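Local coordinates for SIR4-interacting protein SIF2 (Saccharomyces cerevisiae, PDB 1R5M) that acts as a transcriptional corepressor in the SET3 complex, antagonizes telomeric silencing and may recruit SIR4 to non-telomeric sites, at residues V49-N54 / S59-G64; A70-I75 / L114-D119; I273-G276 / S281-C284; S251-N256 / K260-A265. All coordinates share one frame; numbering follows the deposited sequence.

Contact 1 of 4, residues V49-N54 / S59-G64. With SO4 (sulfate ion), chain C.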
loop_
_atom_site.group_PDB
_atom_site.type_symbol
_atom_site.label_atom_id
_atom_site.label_comp_id
_atom_site.label_asym_id
_atom_site.label_seq_id
_atom_site.Cartn_x
_atom_site.Cartn_y
_atom_site.Cartn_z
ATOM N N VAL A 49 -8.484 9.002 6.786
ATOM C CA VAL A 49 -8.085 7.693 7.280
ATOM C C VAL A 49 -6.883 7.191 6.486
ATOM O O VAL A 49 -5.918 6.677 7.054
ATOM C CB VAL A 49 -9.251 6.695 7.158
ATOM C CG1 VAL A 49 -8.807 5.317 7.604
ATOM C CG2 VAL A 49 -10.424 7.172 8.010
ATOM N N SER A 50 -6.960 7.342 5.168
ATOM C CA SER A 50 -5.884 6.942 4.267
ATOM C C SER A 50 -6.115 7.687 2.961
ATOM O O SER A 50 -7.159 8.310 2.772
ATOM C CB SER A 50 -5.913 5.433 4.015
ATOM O OG SER A 50 -7.037 5.069 3.231
ATOM N N SER A 51 -5.143 7.634 2.060
ATOM C CA SER A 51 -5.295 8.317 0.788
ATOM C C SER A 51 -4.420 7.667 -0.267
ATOM O O SER A 51 -3.520 6.889 0.047
ATOM C CB SER A 51 -4.936 9.804 0.926
ATOM O OG SER A 51 -3.551 9.991 1.169
ATOM N N THR A 52 -4.714 7.970 -1.523
ATOM C CA THR A 52 -3.945 7.438 -2.631
ATOM C C THR A 52 -4.086 8.391 -3.817
ATOM O O THR A 52 -5.192 8.779 -4.196
ATOM C CB THR A 52 -4.407 6.001 -2.997
ATOM O OG1 THR A 52 -3.642 5.521 -4.108
ATOM C CG2 THR A 52 -5.892 5.968 -3.330
ATOM N N TRP A 53 -2.950 8.792 -4.376
ATOM C CA TRP A 53 -2.940 9.712 -5.506
ATOM C C TRP A 53 -3.192 8.995 -6.821
ATOM O O TRP A 53 -2.891 7.812 -6.969
ATOM C CB TRP A 53 -1.596 10.439 -5.589
ATOM C CG TRP A 53 -1.303 11.329 -4.426
ATOM C CD1 TRP A 53 -0.821 10.954 -3.206
ATOM C CD2 TRP A 53 -1.451 12.754 -4.383
ATOM N NE1 TRP A 53 -0.654 12.060 -2.402
ATOM C CE2 TRP A 53 -1.034 13.177 -3.101
ATOM C CE3 TRP A 53 -1.895 13.713 -5.303
ATOM C CZ2 TRP A 53 -1.046 14.524 -2.714
ATOM C CZ3 TRP A 53 -1.908 15.055 -4.917
ATOM C CH2 TRP A 53 -1.485 15.443 -3.633
ATOM N N ASN A 54 -3.746 9.725 -7.782
ATOM C CA ASN A 54 -4.014 9.154 -9.089
ATOM C C ASN A 54 -2.675 8.756 -9.711
ATOM O O ASN A 54 -1.713 9.522 -9.677
ATOM C CB ASN A 54 -4.728 10.182 -9.957
ATOM C CG ASN A 54 -5.240 9.585 -11.246
ATOM O OD1 ASN A 54 -4.475 9.338 -12.177
ATOM N ND2 ASN A 54 -6.543 9.331 -11.300
ATOM N N SER A 59 -1.985 15.897 -9.823
ATOM C CA SER A 59 -2.795 16.824 -9.033
ATOM C C SER A 59 -4.024 16.224 -8.363
ATOM O O SER A 59 -4.682 16.897 -7.570
ATOM C CB SER A 59 -3.255 17.991 -9.913
ATOM O OG SER A 59 -4.304 17.587 -10.781
ATOM N N ILE A 60 -4.334 14.968 -8.665
ATOM C CA ILE A 60 -5.523 14.338 -8.103
ATOM C C ILE A 60 -5.265 13.370 -6.954
ATOM O O ILE A 60 -4.483 12.427 -7.072
ATOM C CB ILE A 60 -6.321 13.612 -9.207
ATOM C CG1 ILE A 60 -6.739 14.620 -10.282
ATOM C CG2 ILE A 60 -7.546 12.927 -8.610
ATOM C CD1 ILE A 60 -7.512 14.014 -11.436
ATOM N N LEU A 61 -5.951 13.623 -5.846
ATOM C CA LEU A 61 -5.837 12.820 -4.636
ATOM C C LEU A 61 -7.192 12.247 -4.228
ATOM O O LEU A 61 -8.216 12.928 -4.304
ATOM C CB LEU A 61 -5.299 13.689 -3.487
ATOM C CG LEU A 61 -5.232 13.084 -2.080
ATOM C CD1 LEU A 61 -4.229 11.943 -2.060
ATOM C CD2 LEU A 61 -4.826 14.159 -1.070
ATOM N N ALA A 62 -7.195 10.986 -3.815
ATOM C CA ALA A 62 -8.413 10.349 -3.333
ATOM C C ALA A 62 -8.165 10.074 -1.857
ATOM O O ALA A 62 -7.112 9.556 -1.493
ATOM C CB ALA A 62 -8.663 9.038 -4.065
ATOM N N TYR A 63 -9.108 10.433 -0.996
ATOM C CA TYR A 63 -8.904 10.154 0.415
ATOM C C TYR A 63 -10.167 9.660 1.095
ATOM O O TYR A 63 -11.277 10.070 0.757
ATOM C CB TYR A 63 -8.322 11.382 1.137
ATOM C CG TYR A 63 -9.172 12.633 1.144
ATOM C CD1 TYR A 63 -10.280 12.740 1.982
ATOM C CD2 TYR A 63 -8.829 13.735 0.362
ATOM C CE1 TYR A 63 -11.021 13.917 2.051
ATOM C CE2 TYR A 63 -9.567 14.921 0.423
ATOM C CZ TYR A 63 -10.659 15.000 1.274
ATOM O OH TYR A 63 -11.375 16.172 1.369
ATOM N N GLY A 64 -9.988 8.743 2.036
ATOM C CA GLY A 64 -11.124 8.196 2.752
ATOM C C GLY A 64 -11.343 8.897 4.073
ATOM O O GLY A 64 -10.385 9.316 4.727
HETATM S S SO4 C . -0.545 4.127 -2.424
HETATM O O1 SO4 C . 0.408 3.087 -2.862
HETATM O O2 SO4 C . -1.739 3.494 -1.834
HETATM O O3 SO4 C . 0.104 4.987 -1.411
HETATM O O4 SO4 C . -0.959 4.932 -3.587
#
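The indole of Trp-53 bears Leu-61 on one face: CD1 of Leu-61 lies 3.5 Å from the centroid of the five-membered ring of Trp-53 and just 6° off the ring normal, a CH-pi contact. At the benzo edge, near the ring plane, CZ3 of Trp-53 comes to 4.2 Å from the carbonyl carbon of Ser-59. The Leu-61 branch reaches the indole because its CG is anti to the backbone N (chi1 174°), and the two residues form a non-hydrogen-bonded antiparallel pair. Beyond Leu-61, Ser-51 CB meets Tyr-63 CB on the same face. This is the first, inner hairpin of the WD 1 blade, the first of eight repeats in a beta propeller, and strand 50-53 is an outermost strand of that four-stranded blade. Across to another repeat, Ser-51 OG bonds to Ser-401 and Ser-410, while Asp-399 takes the Ser-51 N-H. Within the hairpin Thr-52 and Ala-62 exchange both backbone bonds, with Thr-52 N 2.9 Å from Ala-62 O. Further bonds lie at each end: Val-49 N gives a nearly straight one (174°) to Gly-64 O, and Asn-54 N reaches Ile-60 O at 2.9 Å. The hydroxyl of Thr-52 turns from the indole-bearing face, and its OG1 donates to O4 of a sulfate, probably from the crystallisation liquor, at 2.8 Å.

Contact 2 of 4, residues A70-I75 / L114-D119. With SO4 (sulfate ion), chain B.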
loop_
_atom_site.group_PDB
_atom_site.type_symbol
_atom_site.label_atom_id
_atom_site.label_comp_id
_atom_site.label_asym_id
_atom_site.label_seq_id
_atom_site.Cartn_x
_atom_site.Cartn_y
_atom_site.Cartn_z
ATOM N N ALA A 70 -15.671 9.067 0.998
ATOM C CA ALA A 70 -14.326 9.335 0.513
ATOM C C ALA A 70 -14.500 10.524 -0.419
ATOM O O ALA A 70 -15.613 10.833 -0.833
ATOM C CB ALA A 70 -13.773 8.133 -0.253
ATOM N N ARG A 71 -13.409 11.202 -0.741
ATOM C CA ARG A 71 -13.500 12.343 -1.633
ATOM C C ARG A 71 -12.370 12.353 -2.645
ATOM O O ARG A 71 -11.282 11.831 -2.391
ATOM C CB ARG A 71 -13.481 13.655 -0.834
ATOM C CG ARG A 71 -14.815 14.010 -0.181
ATOM C CD ARG A 71 -14.751 15.358 0.530
ATOM N NE ARG A 71 -16.081 15.906 0.794
ATOM C CZ ARG A 71 -16.888 15.506 1.775
ATOM N NH1 ARG A 71 -16.511 14.549 2.610
ATOM N NH2 ARG A 71 -18.086 16.058 1.911
ATOM N N LEU A 72 -12.653 12.920 -3.810
ATOM C CA LEU A 72 -11.655 13.067 -4.850
ATOM C C LEU A 72 -11.374 14.563 -4.832
ATOM O O LEU A 72 -12.302 15.371 -4.810
ATOM C CB LEU A 72 -12.209 12.636 -6.213
ATOM C CG LEU A 72 -12.583 11.155 -6.335
ATOM C CD1 LEU A 72 -13.032 10.862 -7.760
ATOM C CD2 LEU A 72 -11.382 10.284 -5.969
ATOM N N ALA A 73 -10.100 14.930 -4.806
ATOM C CA ALA A 73 -9.738 16.337 -4.767
ATOM C C ALA A 73 -8.587 16.647 -5.698
ATOM O O ALA A 73 -7.787 15.778 -6.045
ATOM C CB ALA A 73 -9.371 16.741 -3.346
ATOM N N ARG A 74 -8.516 17.906 -6.104
ATOM C CA ARG A 74 -7.454 18.357 -6.975
ATOM C C ARG A 74 -6.662 19.415 -6.223
ATOM O O ARG A 74 -7.233 20.275 -5.550
ATOM C CB ARG A 74 -8.046 18.932 -8.261
ATOM C CG ARG A 74 -7.028 19.389 -9.286
ATOM C CD ARG A 74 -7.641 19.307 -10.672
ATOM N NE ARG A 74 -9.009 19.812 -10.676
ATOM C CZ ARG A 74 -9.959 19.388 -11.503
ATOM N NH1 ARG A 74 -9.691 18.445 -12.397
ATOM N NH2 ARG A 74 -11.179 19.902 -11.432
ATOM N N ILE A 75 -5.342 19.322 -6.313
ATOM C CA ILE A 75 -4.465 20.280 -5.659
ATOM C C ILE A 75 -3.590 20.928 -6.722
ATOM O O ILE A 75 -2.754 20.265 -7.336
ATOM C CB ILE A 75 -3.566 19.595 -4.610
ATOM C CG1 ILE A 75 -4.428 19.071 -3.458
ATOM C CG2 ILE A 75 -2.515 20.578 -4.098
ATOM C CD1 ILE A 75 -3.656 18.306 -2.408
ATOM N N LEU A 114 -8.825 2.309 -0.508
ATOM C CA LEU A 114 -9.041 3.005 -1.774
ATOM C C LEU A 114 -8.000 2.477 -2.753
ATOM O O LEU A 114 -6.835 2.293 -2.388
ATOM C CB LEU A 114 -8.874 4.521 -1.633
ATOM C CG LEU A 114 -9.814 5.228 -0.654
ATOM C CD1 LEU A 114 -9.151 5.282 0.710
ATOM C CD2 LEU A 114 -10.118 6.634 -1.145
ATOM N N ALA A 115 -8.415 2.232 -3.993
ATOM C CA ALA A 115 -7.489 1.718 -4.993
ATOM C C ALA A 115 -7.825 2.184 -6.402
ATOM O O ALA A 115 -8.874 1.838 -6.942
ATOM C CB ALA A 115 -7.472 0.188 -4.952
ATOM N N TRP A 116 -6.930 2.976 -6.985
ATOM C CA TRP A 116 -7.096 3.456 -8.356
ATOM C C TRP A 116 -6.740 2.333 -9.319
ATOM O O TRP A 116 -5.900 1.485 -9.012
ATOM C CB TRP A 116 -6.129 4.605 -8.673
ATOM C CG TRP A 116 -6.422 5.916 -8.042
ATOM C CD1 TRP A 116 -5.799 6.462 -6.953
ATOM C CD2 TRP A 116 -7.367 6.888 -8.494
ATOM N NE1 TRP A 116 -6.296 7.719 -6.708
ATOM C CE2 TRP A 116 -7.261 8.005 -7.637
ATOM C CE3 TRP A 116 -8.295 6.923 -9.543
ATOM C CZ2 TRP A 116 -8.050 9.148 -7.796
ATOM C CZ3 TRP A 116 -9.080 8.061 -9.702
ATOM C CH2 TRP A 116 -8.952 9.157 -8.832
ATOM N N SER A 117 -7.376 2.333 -10.486
ATOM C CA SER A 117 -7.046 1.357 -11.513
ATOM C C SER A 117 -5.700 1.838 -12.066
ATOM O O SER A 117 -5.339 3.006 -11.898
ATOM C CB SER A 117 -8.110 1.358 -12.611
ATOM O OG SER A 117 -8.213 2.637 -13.207
ATOM N N HIS A 118 -4.957 0.954 -12.721
ATOM C CA HIS A 118 -3.648 1.328 -13.251
ATOM C C HIS A 118 -3.681 2.481 -14.250
ATOM O O HIS A 118 -2.728 3.251 -14.354
ATOM C CB HIS A 118 -2.979 0.101 -13.876
ATOM C CG HIS A 118 -2.588 -0.940 -12.873
ATOM N ND1 HIS A 118 -1.623 -0.722 -11.915
ATOM C CD2 HIS A 118 -3.049 -2.195 -12.664
ATOM C CE1 HIS A 118 -1.505 -1.799 -11.158
ATOM N NE2 HIS A 118 -2.360 -2.707 -11.592
ATOM N N ASP A 119 -4.787 2.601 -14.970
ATOM C CA ASP A 119 -4.964 3.651 -15.970
ATOM C C ASP A 119 -5.396 4.972 -15.334
ATOM O O ASP A 119 -5.436 6.008 -16.004
ATOM C CB ASP A 119 -6.035 3.215 -16.947
ATOM C CG ASP A 119 -7.295 2.797 -16.230
ATOM O OD1 ASP A 119 -7.351 1.646 -15.743
ATOM O OD2 ASP A 119 -8.212 3.624 -16.123
HETATM S S SO4 B . -19.541 14.690 5.229
HETATM O O1 SO4 B . -20.066 13.362 5.598
HETATM O O2 SO4 B . -19.920 15.672 6.263
HETATM O O3 SO4 B . -18.071 14.626 5.120
HETATM O O4 SO4 B . -20.103 15.108 3.931
#
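Ala-70 and Leu-114 mark the nearest backbone approach, their CA atoms 8.6 Å apart, a separation at which strand 70-75 and strand 114-116 share no hydrogen bond and meet through side chains alone. The interface is small, 124 Å² in all, and wholly apolar. Ala-70 CB points across to CD2 of Leu-114, 4.0 Å away. Two residues on, Leu-72 extends CD2 to the far corner of the Trp-116 indole, 3.9 Å from CH2 of Trp-116; leucine and indole cross obliquely. The pair illustrates how propeller blades are joined: segment 70-75 belongs to the blade of WD 1, while 114-119 opens the blade of WD 2, so the contact spans the seam between successive blades. Trp-116 is fixed in this seam from its other end, since NE1 donates to Thr-52 O. Alternation along the strand sends Arg-71 away from Leu-114 and Trp-116. Its chain runs extended from CG to NE and presents the guanidinium edge to a sulfate, with NH1 3.0 Å from O3 and NH2 3.0 Å from O4, the latter bond nearly straight at 172°. Glu-65 forms a salt bridge with NH1 of Arg-71, and Asn-67 and Arg-95 also bind the sulfate.

Contact 3 of 4, residues I273-G276 / S281-C284. Unlike the reference sequence in segment 281-284: Cys-284 (reference Ser).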
loop_
_atom_site.group_PDB
_atom_site.type_symbol
_atom_site.label_atom_id
_atom_site.label_comp_id
_atom_site.label_asym_id
_atom_site.label_seq_id
_atom_site.Cartn_x
_atom_site.Cartn_y
_atom_site.Cartn_z
ATOM N N ILE A 273 11.718 -13.681 -1.750
ATOM C CA ILE A 273 11.607 -13.364 -3.172
ATOM C C ILE A 273 11.263 -14.690 -3.837
ATOM O O ILE A 273 11.954 -15.689 -3.622
ATOM C CB ILE A 273 12.947 -12.840 -3.747
ATOM C CG1 ILE A 273 13.414 -11.599 -2.973
ATOM C CG2 ILE A 273 12.783 -12.515 -5.225
ATOM C CD1 ILE A 273 12.479 -10.406 -3.061
ATOM N N TRP A 274 10.202 -14.710 -4.638
ATOM C CA TRP A 274 9.778 -15.950 -5.286
ATOM C C TRP A 274 9.825 -15.906 -6.801
ATOM O O TRP A 274 9.373 -14.940 -7.424
ATOM C CB TRP A 274 8.351 -16.317 -4.866
ATOM C CG TRP A 274 8.084 -16.208 -3.402
ATOM C CD1 TRP A 274 7.812 -15.066 -2.700
ATOM C CD2 TRP A 274 8.054 -17.281 -2.454
ATOM N NE1 TRP A 274 7.612 -15.363 -1.377
ATOM C CE2 TRP A 274 7.754 -16.714 -1.195
ATOM C CE3 TRP A 274 8.253 -18.666 -2.544
ATOM C CZ2 TRP A 274 7.644 -17.482 -0.034
ATOM C CZ3 TRP A 274 8.144 -19.433 -1.384
ATOM C CH2 TRP A 274 7.841 -18.836 -0.145
ATOM N N HIS A 275 10.366 -16.972 -7.382
ATOM C CA HIS A 275 10.463 -17.112 -8.830
ATOM C C HIS A 275 9.555 -18.240 -9.308
ATOM O O HIS A 275 8.830 -18.088 -10.291
ATOM C CB HIS A 275 11.899 -17.431 -9.238
ATOM C CG HIS A 275 12.010 -18.076 -10.585
ATOM N ND1 HIS A 275 11.774 -17.395 -11.759
ATOM C CD2 HIS A 275 12.304 -19.348 -10.940
ATOM C CE1 HIS A 275 11.921 -18.220 -12.781
ATOM N NE2 HIS A 275 12.242 -19.412 -12.310
ATOM N N GLY A 276 9.612 -19.371 -8.611
ATOM C CA GLY A 276 8.805 -20.523 -8.978
ATOM C C GLY A 276 7.335 -20.356 -8.657
ATOM O O GLY A 276 6.972 -19.633 -7.730
ATOM N N SER A 281 11.420 -20.429 -1.929
ATOM C CA SER A 281 11.746 -19.097 -2.412
ATOM C C SER A 281 13.164 -19.007 -2.965
ATOM O O SER A 281 14.010 -19.869 -2.703
ATOM C CB SER A 281 11.558 -18.064 -1.292
ATOM O OG SER A 281 12.387 -18.344 -0.175
ATOM N N GLN A 282 13.406 -17.957 -3.741
ATOM C CA GLN A 282 14.702 -17.695 -4.353
ATOM C C GLN A 282 15.625 -16.986 -3.362
ATOM O O GLN A 282 16.826 -17.250 -3.317
ATOM C CB GLN A 282 14.502 -16.838 -5.601
ATOM C CG GLN A 282 15.773 -16.409 -6.297
ATOM C CD GLN A 282 15.472 -15.765 -7.628
ATOM O OE1 GLN A 282 14.866 -16.385 -8.501
ATOM N NE2 GLN A 282 15.881 -14.514 -7.791
ATOM N N ASN A 283 15.053 -16.073 -2.583
ATOM C CA ASN A 283 15.806 -15.339 -1.567
ATOM C C ASN A 283 14.986 -15.263 -0.291
ATOM O O ASN A 283 13.758 -15.316 -0.328
ATOM C CB ASN A 283 16.091 -13.897 -2.007
ATOM C CG ASN A 283 17.039 -13.812 -3.177
ATOM O OD1 ASN A 283 18.224 -14.142 -3.066
ATOM N ND2 ASN A 283 16.529 -13.359 -4.308
ATOM N N CYS A 284 15.677 -15.149 0.838
ATOM C CA CYS A 284 15.031 -14.996 2.135
ATOM C C CYS A 284 15.957 -14.081 2.918
ATOM O O CYS A 284 17.100 -14.443 3.205
ATOM C CB CYS A 284 14.882 -16.329 2.863
ATOM S SG CYS A 284 13.978 -16.153 4.431
#
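Ile-273, Gln-282 and Ser-281 bury the most surface in this outer hairpin of the WD 5 propeller blade, strands 271-274 and 283-285. A classic beta bulge is made by Gln-282 and Asn-283, both opposite Ile-273. The single carbonyl of Ile-273 accepts two N-H groups: Gln-282 N at 2.7 Å, approaching Ile-273 O nearly along the C=O axis, and Asn-283 N at 3.3 Å from the same Ile-273 O. Ile-273 N returns a bond to Asn-283 O, completing the hydrogen-bonded pair. On one face Ile-273 and Asn-283 lie alongside each other and point the same way, with CG1 of Ile-273 3.7 Å from CB of Asn-283. Ser-281 takes the other side, laying its CB over one face of the Trp-274 indole, 3.6 Å from the six-membered ring centroid and 13° off the normal. Trp-274 holds the tryptophan position of the WD dipeptide that ends the third strand of a WD40 blade; here His-275 follows it, and NE1 of Trp-274 bonds to Ser-264 OG. Putting an alanine in place of Trp-274 would probably leave Ser-281 CB without its aromatic backing and Ser-264 OG without that partner. The OG of Ser-281 bonds to Arg-272 NH1. On the solvent side Gln-282, stretched out beyond CG, brings OE1 to 3.2 Å from His-275 CB.

Contact 4 of 4, residues S251-N256 / K260-A265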
loop_
_atom_site.group_PDB
_atom_site.type_symbol
_atom_site.label_atom_id
_atom_site.label_comp_id
_atom_site.label_asym_id
_atom_site.label_seq_id
_atom_site.Cartn_x
_atom_site.Cartn_y
_atom_site.Cartn_z
ATOM N N SER A 251 2.238 -9.864 5.344
ATOM C CA SER A 251 1.951 -8.434 5.427
ATOM C C SER A 251 2.095 -7.678 4.112
ATOM O O SER A 251 1.503 -6.612 3.938
ATOM C CB SER A 251 2.867 -7.793 6.473
ATOM O OG SER A 251 4.230 -8.009 6.145
ATOM N N VAL A 252 2.878 -8.227 3.189
ATOM C CA VAL A 252 3.112 -7.567 1.910
ATOM C C VAL A 252 3.278 -8.559 0.769
ATOM O O VAL A 252 3.936 -9.584 0.921
ATOM C CB VAL A 252 4.418 -6.725 1.940
ATOM C CG1 VAL A 252 4.596 -5.983 0.617
ATOM C CG2 VAL A 252 4.399 -5.755 3.117
ATOM N N LEU A 253 2.681 -8.234 -0.373
ATOM C CA LEU A 253 2.810 -9.037 -1.586
ATOM C C LEU A 253 2.927 -8.033 -2.730
ATOM O O LEU A 253 1.983 -7.296 -3.021
ATOM C CB LEU A 253 1.598 -9.955 -1.785
ATOM C CG LEU A 253 1.548 -11.155 -0.833
ATOM C CD1 LEU A 253 0.210 -11.849 -0.966
ATOM C CD2 LEU A 253 2.687 -12.124 -1.147
ATOM N N GLU A 254 4.104 -7.995 -3.347
ATOM C CA GLU A 254 4.392 -7.077 -4.446
ATOM C C GLU A 254 5.081 -7.790 -5.599
ATOM O O GLU A 254 6.196 -8.303 -5.453
ATOM C CB GLU A 254 5.294 -5.937 -3.963
ATOM C CG GLU A 254 4.642 -4.966 -2.989
ATOM C CD GLU A 254 3.628 -4.054 -3.657
ATOM O OE1 GLU A 254 3.527 -4.083 -4.902
ATOM O OE2 GLU A 254 2.941 -3.305 -2.934
ATOM N N PHE A 255 4.420 -7.814 -6.750
ATOM C CA PHE A 255 4.978 -8.463 -7.926
ATOM C C PHE A 255 5.654 -7.445 -8.837
ATOM O O PHE A 255 5.120 -6.360 -9.078
ATOM C CB PHE A 255 3.872 -9.185 -8.705
ATOM C CG PHE A 255 4.373 -9.970 -9.884
ATOM C CD1 PHE A 255 5.116 -11.134 -9.700
ATOM C CD2 PHE A 255 4.100 -9.549 -11.181
ATOM C CE1 PHE A 255 5.578 -11.870 -10.793
ATOM C CE2 PHE A 255 4.557 -10.276 -12.280
ATOM C CZ PHE A 255 5.296 -11.437 -12.084
ATOM N N ASN A 256 6.834 -7.802 -9.332
ATOM C CA ASN A 256 7.600 -6.955 -10.241
ATOM C C ASN A 256 7.373 -7.557 -11.631
ATOM O O ASN A 256 7.834 -8.660 -11.925
ATOM C CB ASN A 256 9.080 -6.989 -9.828
ATOM C CG ASN A 256 9.969 -6.126 -10.708
ATOM O OD1 ASN A 256 10.903 -5.483 -10.221
ATOM N ND2 ASN A 256 9.703 -6.126 -12.006
ATOM N N LYS A 260 9.716 -10.447 -13.166
ATOM C CA LYS A 260 8.770 -11.530 -12.896
ATOM C C LYS A 260 8.955 -12.212 -11.544
ATOM O O LYS A 260 8.748 -13.419 -11.406
ATOM C CB LYS A 260 8.845 -12.582 -14.010
ATOM C CG LYS A 260 8.632 -12.021 -15.407
ATOM C CD LYS A 260 7.275 -11.346 -15.546
ATOM C CE LYS A 260 7.056 -10.828 -16.961
ATOM N NZ LYS A 260 5.761 -10.105 -17.089
ATOM N N LEU A 261 9.343 -11.433 -10.541
ATOM C CA LEU A 261 9.540 -11.974 -9.205
ATOM C C LEU A 261 8.528 -11.393 -8.234
ATOM O O LEU A 261 8.112 -10.243 -8.367
ATOM C CB LEU A 261 10.948 -11.658 -8.698
ATOM C CG LEU A 261 12.121 -12.241 -9.492
ATOM C CD1 LEU A 261 13.428 -11.738 -8.896
ATOM C CD2 LEU A 261 12.072 -13.764 -9.456
ATOM N N LEU A 262 8.139 -12.205 -7.259
ATOM C CA LEU A 262 7.197 -11.789 -6.232
ATOM C C LEU A 262 7.949 -11.511 -4.942
ATOM O O LEU A 262 8.761 -12.325 -4.502
ATOM C CB LEU A 262 6.170 -12.891 -5.965
ATOM C CG LEU A 262 5.219 -12.630 -4.790
ATOM C CD1 LEU A 262 4.264 -11.493 -5.144
ATOM C CD2 LEU A 262 4.444 -13.898 -4.463
ATOM N N LEU A 263 7.686 -10.352 -4.348
ATOM C CA LEU A 263 8.290 -9.976 -3.077
ATOM C C LEU A 263 7.219 -10.168 -2.012
ATOM O O LEU A 263 6.085 -9.718 -2.183
ATOM C CB LEU A 263 8.719 -8.503 -3.095
ATOM C CG LEU A 263 8.914 -7.837 -1.727
ATOM C CD1 LEU A 263 10.136 -8.415 -1.022
ATOM C CD2 LEU A 263 9.084 -6.337 -1.921
ATOM N N SER A 264 7.558 -10.861 -0.929
ATOM C CA SER A 264 6.608 -11.041 0.161
ATOM C C SER A 264 7.272 -10.632 1.472
ATOM O O SER A 264 8.491 -10.720 1.614
ATOM C CB SER A 264 6.138 -12.502 0.247
ATOM O OG SER A 264 7.214 -13.382 0.530
ATOM N N ALA A 265 6.469 -10.138 2.408
ATOM C CA ALA A 265 6.971 -9.755 3.725
ATOM C C ALA A 265 6.038 -10.422 4.718
ATOM O O ALA A 265 4.861 -10.650 4.421
ATOM C CB ALA A 265 6.945 -8.245 3.904
#
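Val-252 and Ala-265 make the tight end of this hairpin, their CB atoms 3.5 Å apart on one face. A classic beta bulge lies at the same end: Ser-251 and Val-252 both face Ala-265, whose O takes Ser-251 N at 2.9 Å and, weakly, Val-252 N. In the middle Glu-254 and Leu-263 exchange two well-aligned bonds. On the opposite face Leu-253 CD2 touches Ser-264 CB at 3.7 Å; Ser-264 OG is held by His-246, consistent with the His-Ser-Trp part of the WD40 hydrogen-bond network. Toward the turn Asn-256 N still bonds Leu-261 O soundly; looseness is limited to the weak bonds onto Asn-256 O and to exposed Lys-260, whose NZ goes off to a salt bridge with Asp-257. Phe-255, its CG anti to the backbone N (chi1 -176°), lies across the Lys-260 backbone, CE1 3.5 Å from Lys-260 C and CZ 4.0 Å from Lys-260 CD. A serine in place of this phenylalanine would probably uncover that backbone and leave the lysine methylenes without their apolar neighbour. Strand 250-256 edges the WD 5 blade beside strand 213-216, where Glu-213 accepts the Phe-255 N-H; strand 261-266 pairs with 271-274, and Trp-297 of strand 292-298 packs on Leu-263.

Along the chain the contacts follow in the order 1, 2, 4, 3, each closing before the next opens. Contacts 1 and 2 have centres 5 Å apart and share the blade of WD 1, where strands 60-65 and 69-77 are neighbours; contact 2 then joins that blade to WD 2. Contacts 4 and 3, with centres 10 Å apart, are successive hairpins of the WD 5 blade, linked by pairing of strands 261-266 and 271-274. The two groups lie on opposite sides of the chain's centre, contacts 1 and 3 being 33 Å apart between centres. They exemplify how propeller blades are built and set side by side: hydrogen-bonded hairpins within a blade, side-chain packing with some polar bonds between.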